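IclR transcriptional regulator (Thermotoga maritima, PDB 1MKM) probably binds DNA through a winged helix-turn-helix domain and regulates transcription. Local coordinates at residues 100-111 / 123-133; 182-190 / 197-205. All blocks are in the same frame, centred on the assembly; numbering follows the deposited sequence.

Contact 1. Residues 100-111 / 123-133; sequences HLILKDGFEGVY and MVSRLGMKVDL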
# COMPACT_ATOMS: atom_id res chain seq x y z
N HIS B 100 21.49 18.32 -1.02
CA HIS B 100 22.37 17.53 -0.15
C HIS B 100 23.14 18.44 0.78
O HIS B 100 23.34 19.62 0.50
CB HIS B 100 23.39 16.72 -0.96
CG HIS B 100 22.78 15.67 -1.84
ND1 HIS B 100 22.53 14.39 -1.40
CD2 HIS B 100 22.37 15.72 -3.12
CE1 HIS B 100 21.99 13.69 -2.38
NE2 HIS B 100 21.87 14.47 -3.44
N LEU B 101 23.56 17.87 1.91
CA LEU B 101 24.35 18.59 2.89
C LEU B 101 25.43 17.61 3.32
O LEU B 101 25.12 16.60 3.97
CB LEU B 101 23.52 19.00 4.11
CG LEU B 101 24.35 19.68 5.20
CD1 LEU B 101 24.77 21.04 4.70
CD2 LEU B 101 23.57 19.83 6.52
N ILE B 102 26.67 17.88 2.95
CA ILE B 102 27.77 16.99 3.32
C ILE B 102 28.61 17.57 4.44
O ILE B 102 28.97 18.75 4.39
CB ILE B 102 28.68 16.66 2.12
CG1 ILE B 102 29.63 17.82 1.83
CG2 ILE B 102 27.84 16.40 0.90
CD1 ILE B 102 30.62 17.50 0.72
N LEU B 103 28.90 16.74 5.44
CA LEU B 103 29.72 17.14 6.60
C LEU B 103 31.18 16.89 6.28
O LEU B 103 31.54 15.78 5.89
CB LEU B 103 29.34 16.31 7.83
CG LEU B 103 30.13 16.50 9.13
CD1 LEU B 103 29.87 17.89 9.71
CD2 LEU B 103 29.70 15.43 10.13
N LYS B 104 32.02 17.91 6.46
CA LYS B 104 33.46 17.82 6.21
C LYS B 104 34.14 16.97 7.28
O LYS B 104 34.12 17.33 8.45
CB LYS B 104 34.05 19.23 6.21
CG LYS B 104 35.57 19.32 6.44
CD LYS B 104 36.37 19.06 5.17
CE LYS B 104 37.75 19.70 5.28
NZ LYS B 104 38.54 19.14 6.40
N ASP B 105 34.73 15.84 6.89
CA ASP B 105 35.42 14.98 7.85
C ASP B 105 36.78 14.54 7.30
O ASP B 105 36.92 13.46 6.72
CB ASP B 105 34.57 13.74 8.17
CG ASP B 105 35.09 12.98 9.37
OD1 ASP B 105 35.18 13.58 10.46
OD2 ASP B 105 35.40 11.78 9.22
N GLY B 106 37.78 15.40 7.51
CA GLY B 106 39.11 15.12 7.00
C GLY B 106 39.17 15.45 5.52
O GLY B 106 38.86 16.56 5.10
N PHE B 107 39.57 14.45 4.73
CA PHE B 107 39.71 14.57 3.29
C PHE B 107 38.55 13.85 2.60
O PHE B 107 38.62 13.47 1.42
CB PHE B 107 41.04 13.96 2.84
CG PHE B 107 42.25 14.77 3.25
CD1 PHE B 107 42.18 15.69 4.30
CD2 PHE B 107 43.47 14.59 2.59
CE1 PHE B 107 43.30 16.42 4.69
CE2 PHE B 107 44.60 15.32 2.98
CZ PHE B 107 44.51 16.23 4.02
N GLU B 108 37.48 13.65 3.37
CA GLU B 108 36.26 13.01 2.89
C GLU B 108 35.06 13.82 3.36
O GLU B 108 35.17 14.69 4.23
CB GLU B 108 36.12 11.59 3.44
CG GLU B 108 36.77 10.52 2.61
CD GLU B 108 36.43 9.13 3.12
OE1 GLU B 108 36.65 8.88 4.32
OE2 GLU B 108 35.95 8.31 2.32
N GLY B 109 33.91 13.52 2.77
CA GLY B 109 32.68 14.17 3.16
C GLY B 109 31.66 13.09 3.49
O GLY B 109 31.79 11.94 3.05
N VAL B 110 30.66 13.45 4.28
CA VAL B 110 29.62 12.50 4.64
C VAL B 110 28.23 13.12 4.46
O VAL B 110 27.99 14.26 4.87
CB VAL B 110 29.70 12.03 6.12
CG1 VAL B 110 28.74 10.89 6.31
CG2 VAL B 110 31.11 11.63 6.49
N TYR B 111 27.33 12.38 3.86
CA TYR B 111 25.97 12.88 3.69
C TYR B 111 25.29 12.90 5.06
O TYR B 111 25.09 11.86 5.68
CB TYR B 111 25.22 11.99 2.73
CG TYR B 111 25.59 12.24 1.29
CD1 TYR B 111 25.93 11.18 0.45
CD2 TYR B 111 25.58 13.53 0.76
CE1 TYR B 111 26.24 11.41 -0.89
CE2 TYR B 111 25.89 13.77 -0.57
CZ TYR B 111 26.22 12.71 -1.39
OH TYR B 111 26.55 12.93 -2.70
N MET B 123 20.98 9.20 -9.31
CA MET B 123 22.10 9.35 -8.37
C MET B 123 21.93 8.40 -7.19
O MET B 123 20.82 8.24 -6.68
CB MET B 123 22.14 10.80 -7.86
CG MET B 123 23.29 11.14 -6.95
SD MET B 123 23.21 12.86 -6.45
CE MET B 123 24.02 12.82 -4.85
N VAL B 124 23.01 7.76 -6.75
CA VAL B 124 22.90 6.84 -5.62
C VAL B 124 23.53 7.48 -4.39
O VAL B 124 24.73 7.35 -4.16
CB VAL B 124 23.60 5.49 -5.88
CG1 VAL B 124 23.39 4.56 -4.69
CG2 VAL B 124 23.05 4.83 -7.13
N SER B 125 22.71 8.15 -3.60
CA SER B 125 23.17 8.82 -2.39
C SER B 125 22.24 8.49 -1.24
O SER B 125 21.05 8.27 -1.44
CB SER B 125 23.19 10.33 -2.60
OG SER B 125 21.88 10.80 -2.88
N ARG B 126 22.77 8.44 -0.03
CA ARG B 126 21.97 8.15 1.15
C ARG B 126 22.73 8.66 2.35
O ARG B 126 23.96 8.80 2.28
CB ARG B 126 21.69 6.65 1.29
CG ARG B 126 22.91 5.76 1.46
CD ARG B 126 22.50 4.35 1.89
NE ARG B 126 21.59 3.72 0.94
CZ ARG B 126 21.96 3.24 -0.24
NH1 ARG B 126 23.23 3.32 -0.62
NH2 ARG B 126 21.06 2.71 -1.06
N LEU B 127 22.03 8.95 3.44
CA LEU B 127 22.72 9.47 4.62
C LEU B 127 23.80 8.51 5.11
O LEU B 127 23.71 7.31 4.91
CB LEU B 127 21.72 9.74 5.75
CG LEU B 127 20.84 10.99 5.59
CD1 LEU B 127 21.66 12.11 4.99
CD2 LEU B 127 19.70 10.69 4.67
N GLY B 128 24.85 9.05 5.73
CA GLY B 128 25.91 8.20 6.21
C GLY B 128 26.97 7.85 5.17
O GLY B 128 28.11 7.59 5.52
N MET B 129 26.59 7.86 3.90
CA MET B 129 27.50 7.56 2.80
C MET B 129 28.62 8.59 2.73
O MET B 129 28.47 9.72 3.19
CB MET B 129 26.72 7.52 1.49
CG MET B 129 27.52 7.13 0.28
SD MET B 129 26.45 7.08 -1.16
CE MET B 129 25.45 5.61 -0.78
N LYS B 130 29.75 8.21 2.13
CA LYS B 130 30.91 9.12 2.04
C LYS B 130 31.07 9.73 0.66
O LYS B 130 30.72 9.10 -0.34
CB LYS B 130 32.19 8.36 2.41
CG LYS B 130 32.14 7.66 3.75
CD LYS B 130 32.27 8.65 4.90
CE LYS B 130 33.70 8.74 5.36
NZ LYS B 130 34.21 7.38 5.73
N VAL B 131 31.59 10.95 0.60
CA VAL B 131 31.78 11.59 -0.70
C VAL B 131 33.15 12.17 -0.94
O VAL B 131 33.74 12.82 -0.06
CB VAL B 131 30.76 12.73 -0.96
CG1 VAL B 131 29.36 12.17 -0.97
CG2 VAL B 131 30.88 13.78 0.08
N ASP B 132 33.65 11.91 -2.15
CA ASP B 132 34.95 12.40 -2.58
C ASP B 132 34.83 13.91 -2.63
O ASP B 132 33.94 14.44 -3.29
CB ASP B 132 35.28 11.85 -3.97
CG ASP B 132 35.30 10.34 -4.00
OD1 ASP B 132 36.02 9.74 -3.17
OD2 ASP B 132 34.60 9.76 -4.85
N LEU B 133 35.72 14.60 -1.93
CA LEU B 133 35.70 16.06 -1.89
C LEU B 133 36.21 16.74 -3.16
O LEU B 133 36.27 17.96 -3.22
CB LEU B 133 36.50 16.56 -0.70
CG LEU B 133 35.85 16.54 0.69
CD1 LEU B 133 36.83 17.00 1.75
CD2 LEU B 133 34.62 17.45 0.69
O HOH W 1 38.52 12.69 -1.85

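Contact 2. Residues 182-190 / 197-205; sequences RKRGYAVDN and IMCVGVPIF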
# COMPACT_ATOMS: atom_id res chain seq x y z
N ARG B 182 36.60 29.88 -5.65
CA ARG B 182 36.77 30.93 -4.66
C ARG B 182 36.23 32.21 -5.31
O ARG B 182 35.60 33.04 -4.65
CB ARG B 182 38.25 31.11 -4.31
CG ARG B 182 38.97 29.82 -3.96
CD ARG B 182 40.44 30.07 -3.63
NE ARG B 182 41.17 28.82 -3.37
CZ ARG B 182 42.45 28.76 -3.03
NH1 ARG B 182 43.15 29.88 -2.89
NH2 ARG B 182 43.03 27.59 -2.81
N LYS B 183 36.49 32.33 -6.61
CA LYS B 183 36.03 33.48 -7.39
C LYS B 183 34.51 33.58 -7.37
O LYS B 183 33.95 34.45 -6.69
CB LYS B 183 36.54 33.36 -8.84
CG LYS B 183 35.87 34.28 -9.86
CD LYS B 183 35.92 35.75 -9.45
CE LYS B 183 35.74 36.69 -10.65
NZ LYS B 183 34.51 36.44 -11.45
N ARG B 184 33.84 32.69 -8.10
CA ARG B 184 32.39 32.70 -8.17
C ARG B 184 31.77 32.66 -6.78
O ARG B 184 30.81 33.38 -6.49
CB ARG B 184 31.88 31.50 -8.98
CG ARG B 184 32.33 31.50 -10.43
CD ARG B 184 31.56 30.47 -11.25
NE ARG B 184 31.73 29.12 -10.71
CZ ARG B 184 32.90 28.50 -10.59
NH1 ARG B 184 34.01 29.11 -10.97
NH2 ARG B 184 32.95 27.27 -10.09
N GLY B 185 32.35 31.83 -5.91
CA GLY B 185 31.85 31.68 -4.56
C GLY B 185 31.08 30.38 -4.43
O GLY B 185 30.43 30.13 -3.42
N TYR B 186 31.15 29.54 -5.46
CA TYR B 186 30.47 28.25 -5.49
C TYR B 186 31.12 27.34 -6.52
O TYR B 186 31.98 27.78 -7.29
CB TYR B 186 28.99 28.42 -5.82
CG TYR B 186 28.73 29.07 -7.16
CD1 TYR B 186 28.58 30.46 -7.26
CD2 TYR B 186 28.64 28.31 -8.32
CE1 TYR B 186 28.36 31.07 -8.49
CE2 TYR B 186 28.42 28.91 -9.56
CZ TYR B 186 28.28 30.29 -9.63
OH TYR B 186 28.06 30.89 -10.85
N ALA B 187 30.70 26.07 -6.56
CA ALA B 187 31.25 25.12 -7.51
C ALA B 187 30.19 24.52 -8.42
O ALA B 187 28.99 24.73 -8.22
CB ALA B 187 31.96 24.01 -6.78
N VAL B 188 30.65 23.77 -9.41
CA VAL B 188 29.77 23.12 -10.36
C VAL B 188 30.36 21.76 -10.72
O VAL B 188 31.56 21.65 -10.98
CB VAL B 188 29.62 23.94 -11.66
CG1 VAL B 188 28.82 23.15 -12.68
CG2 VAL B 188 28.95 25.28 -11.36
N ASP B 189 29.51 20.73 -10.73
CA ASP B 189 29.96 19.39 -11.08
C ASP B 189 29.43 19.01 -12.44
O ASP B 189 28.34 18.45 -12.57
CB ASP B 189 29.48 18.36 -10.04
CG ASP B 189 29.59 16.93 -10.55
OD1 ASP B 189 30.46 16.69 -11.41
OD2 ASP B 189 28.83 16.04 -10.11
N ASN B 190 30.20 19.32 -13.48
CA ASN B 190 29.77 18.97 -14.82
C ASN B 190 30.04 17.49 -15.03
O ASN B 190 31.03 17.12 -15.66
CB ASN B 190 30.54 19.80 -15.86
CG ASN B 190 30.05 19.56 -17.28
OD1 ASN B 190 28.89 19.82 -17.60
ND2 ASN B 190 30.93 19.05 -18.13
N ILE B 197 24.38 13.29 -14.01
CA ILE B 197 24.12 14.22 -12.90
C ILE B 197 25.09 15.41 -12.83
O ILE B 197 26.30 15.25 -12.99
CB ILE B 197 24.19 13.47 -11.52
CG1 ILE B 197 22.81 12.93 -11.09
CG2 ILE B 197 24.66 14.41 -10.44
CD1 ILE B 197 22.17 11.99 -12.04
N MET B 198 24.55 16.60 -12.57
CA MET B 198 25.35 17.81 -12.41
C MET B 198 24.89 18.44 -11.10
O MET B 198 23.78 18.19 -10.66
CB MET B 198 25.12 18.79 -13.56
CG MET B 198 25.78 18.38 -14.87
SD MET B 198 25.38 19.46 -16.25
CE MET B 198 25.86 21.05 -15.59
N CYS B 199 25.73 19.25 -10.47
CA CYS B 199 25.37 19.86 -9.20
C CYS B 199 25.91 21.28 -9.08
O CYS B 199 26.71 21.72 -9.89
CB CYS B 199 25.94 19.04 -8.04
SG CYS B 199 25.83 17.24 -8.24
N VAL B 200 25.45 21.99 -8.06
CA VAL B 200 25.92 23.34 -7.78
C VAL B 200 26.08 23.36 -6.26
O VAL B 200 25.17 22.96 -5.54
CB VAL B 200 24.91 24.42 -8.22
CG1 VAL B 200 25.33 25.77 -7.68
CG2 VAL B 200 24.84 24.48 -9.74
N GLY B 201 27.23 23.81 -5.78
CA GLY B 201 27.45 23.82 -4.35
C GLY B 201 28.11 25.06 -3.79
O GLY B 201 28.85 25.76 -4.48
N VAL B 202 27.84 25.31 -2.51
CA VAL B 202 28.36 26.45 -1.76
C VAL B 202 28.77 25.94 -0.37
O VAL B 202 28.17 25.00 0.15
CB VAL B 202 27.27 27.53 -1.60
CG1 VAL B 202 27.79 28.71 -0.81
CG2 VAL B 202 26.78 27.98 -2.96
N PRO B 203 29.81 26.54 0.24
CA PRO B 203 30.28 26.12 1.57
C PRO B 203 29.46 26.66 2.75
O PRO B 203 28.56 27.47 2.58
CB PRO B 203 31.72 26.63 1.62
CG PRO B 203 32.09 26.81 0.19
CD PRO B 203 30.84 27.37 -0.41
N ILE B 204 29.81 26.18 3.94
CA ILE B 204 29.17 26.60 5.18
C ILE B 204 30.32 26.78 6.17
O ILE B 204 30.99 25.81 6.52
CB ILE B 204 28.23 25.51 5.74
CG1 ILE B 204 27.01 25.32 4.84
CG2 ILE B 204 27.78 25.91 7.15
CD1 ILE B 204 25.92 26.39 5.02
N PHE B 205 30.55 28.01 6.62
CA PHE B 205 31.64 28.28 7.55
C PHE B 205 31.22 28.27 9.03
O PHE B 205 30.04 28.47 9.37
CB PHE B 205 32.29 29.63 7.21
CG PHE B 205 32.75 29.72 5.78
CD1 PHE B 205 32.26 30.72 4.94
CD2 PHE B 205 33.63 28.76 5.25
CE1 PHE B 205 32.64 30.77 3.59
CE2 PHE B 205 34.01 28.80 3.91
CZ PHE B 205 33.52 29.80 3.07

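Contact 1. Residues 100-111 / 123-133
A short antiparallel strand pairing joins 108-111 to 130-132, and Gly109 and Val131 form its hydrogen-bonded pair. Val131 N bonds Gly109 O at 2.7 Å, and Gly109 N bonds Val131 O in return. Glycine, with no side chain, lets Val131 CG2 lie 3.6 Å from Gly109 CA. With chi1 at -62°, Val131 holds its other methyl, CG1, anti to the carbonyl carbon and over one face of the Tyr111 ring, 3.2 Å from Tyr111 CE1; Met129 CB meets the ring edge in its plane. Just before strand 130-132 the chain makes a type II turn from Arg126 to Met129. Gly128 suits its third position, where phi is positive (85°), and its N bonds Tyr111 O at 2.8 Å; Tyr111 N in turn bonds Met129 O. Strand 130-132 thereby becomes an outermost strand, within this chain, of the effector-domain sheet. Leu133 CD2 meets Ile102 CD1 at 4.0 Å on the side covered by Ile142 of helix 137-143, which suits aliphatic residues. On the other face, with Val110, the exposed Lys130 bends back across its strand neighbour: its CD packs 3.6 Å from Val110 CG2 and its NZ forms a salt bridge with Glu108 OE1 at 3.2 Å. Ser125 OG lies at the edge of the His100 ring and is hydrogen-bonded to Lys114 NZ.

Contact 2. Residues 182-190 / 197-205
Asp189 OD1 accepts two backbone N-H groups, from Glu192 and Asn193, which fasten the carboxylate to the loop of the hairpin. Its CG lies anti to the backbone N (chi1 164°), an orientation that brings OD2 to 3.7 Å from Cys199 SG on the adjoining strand. Both are zinc-binding residues of this protein, and a zinc ion lies about 3 Å from the nearest side-chain atom of Cys199; carboxylate oxygen and cysteine sulfur are common zinc ligands. Their backbones meet through Asp189 N to Cys199 O at 3.1 Å, whereas the return bond is weak. Farther along the antiparallel hairpin, Ala187 and Gly201 are the firmer hydrogen-bonded pair, with Ala187 N to Gly201 O at 2.8 Å and Gly201 N to Ala187 O at 3.1 Å. Val188 and Val200, branched residues well suited to strands, occupy the non-hydrogen-bonded position between. Gly185 leaves helix 171-184 with positive phi (104°), a conformation easy for glycine, and leads to Tyr186. Tyr186 CB touches Val202 CG2 at 3.6 Å, and Arg184 CB lies over one face of its ring, offset toward the rim. Helix 226-246 packs on Tyr186, Val200 and Val202, helix 137-143 meets Cys199 and Pro203, and strand 211-220 pairs with 197-205 along its other edge.

In the fold
Contacts 1 and 2 attach the outermost strands, 130-132 and 187-190, at opposite ends of one six-stranded antiparallel sheet. Contact 2 is the more buried and touches no other chain; its special chemistry is the Asp189-Cys199 pair of the zinc site. Contact 1 is only partly buried, combining an aromatic and aliphatic interior with a salt bridge between Glu108 and the solvent-exposed Lys130, and neighbouring subunits pack on it: Tyr65 of the second subunit on Val110, and the backbone O of Glu118 of the third subunit hydrogen-bonded to Arg126 NH2. The two meet where Met123 CB packs 3.9 Å from Ile197 CG1, and the Tyr111 side chain comes within about 5 Å, nearest atoms, of the zinc ion.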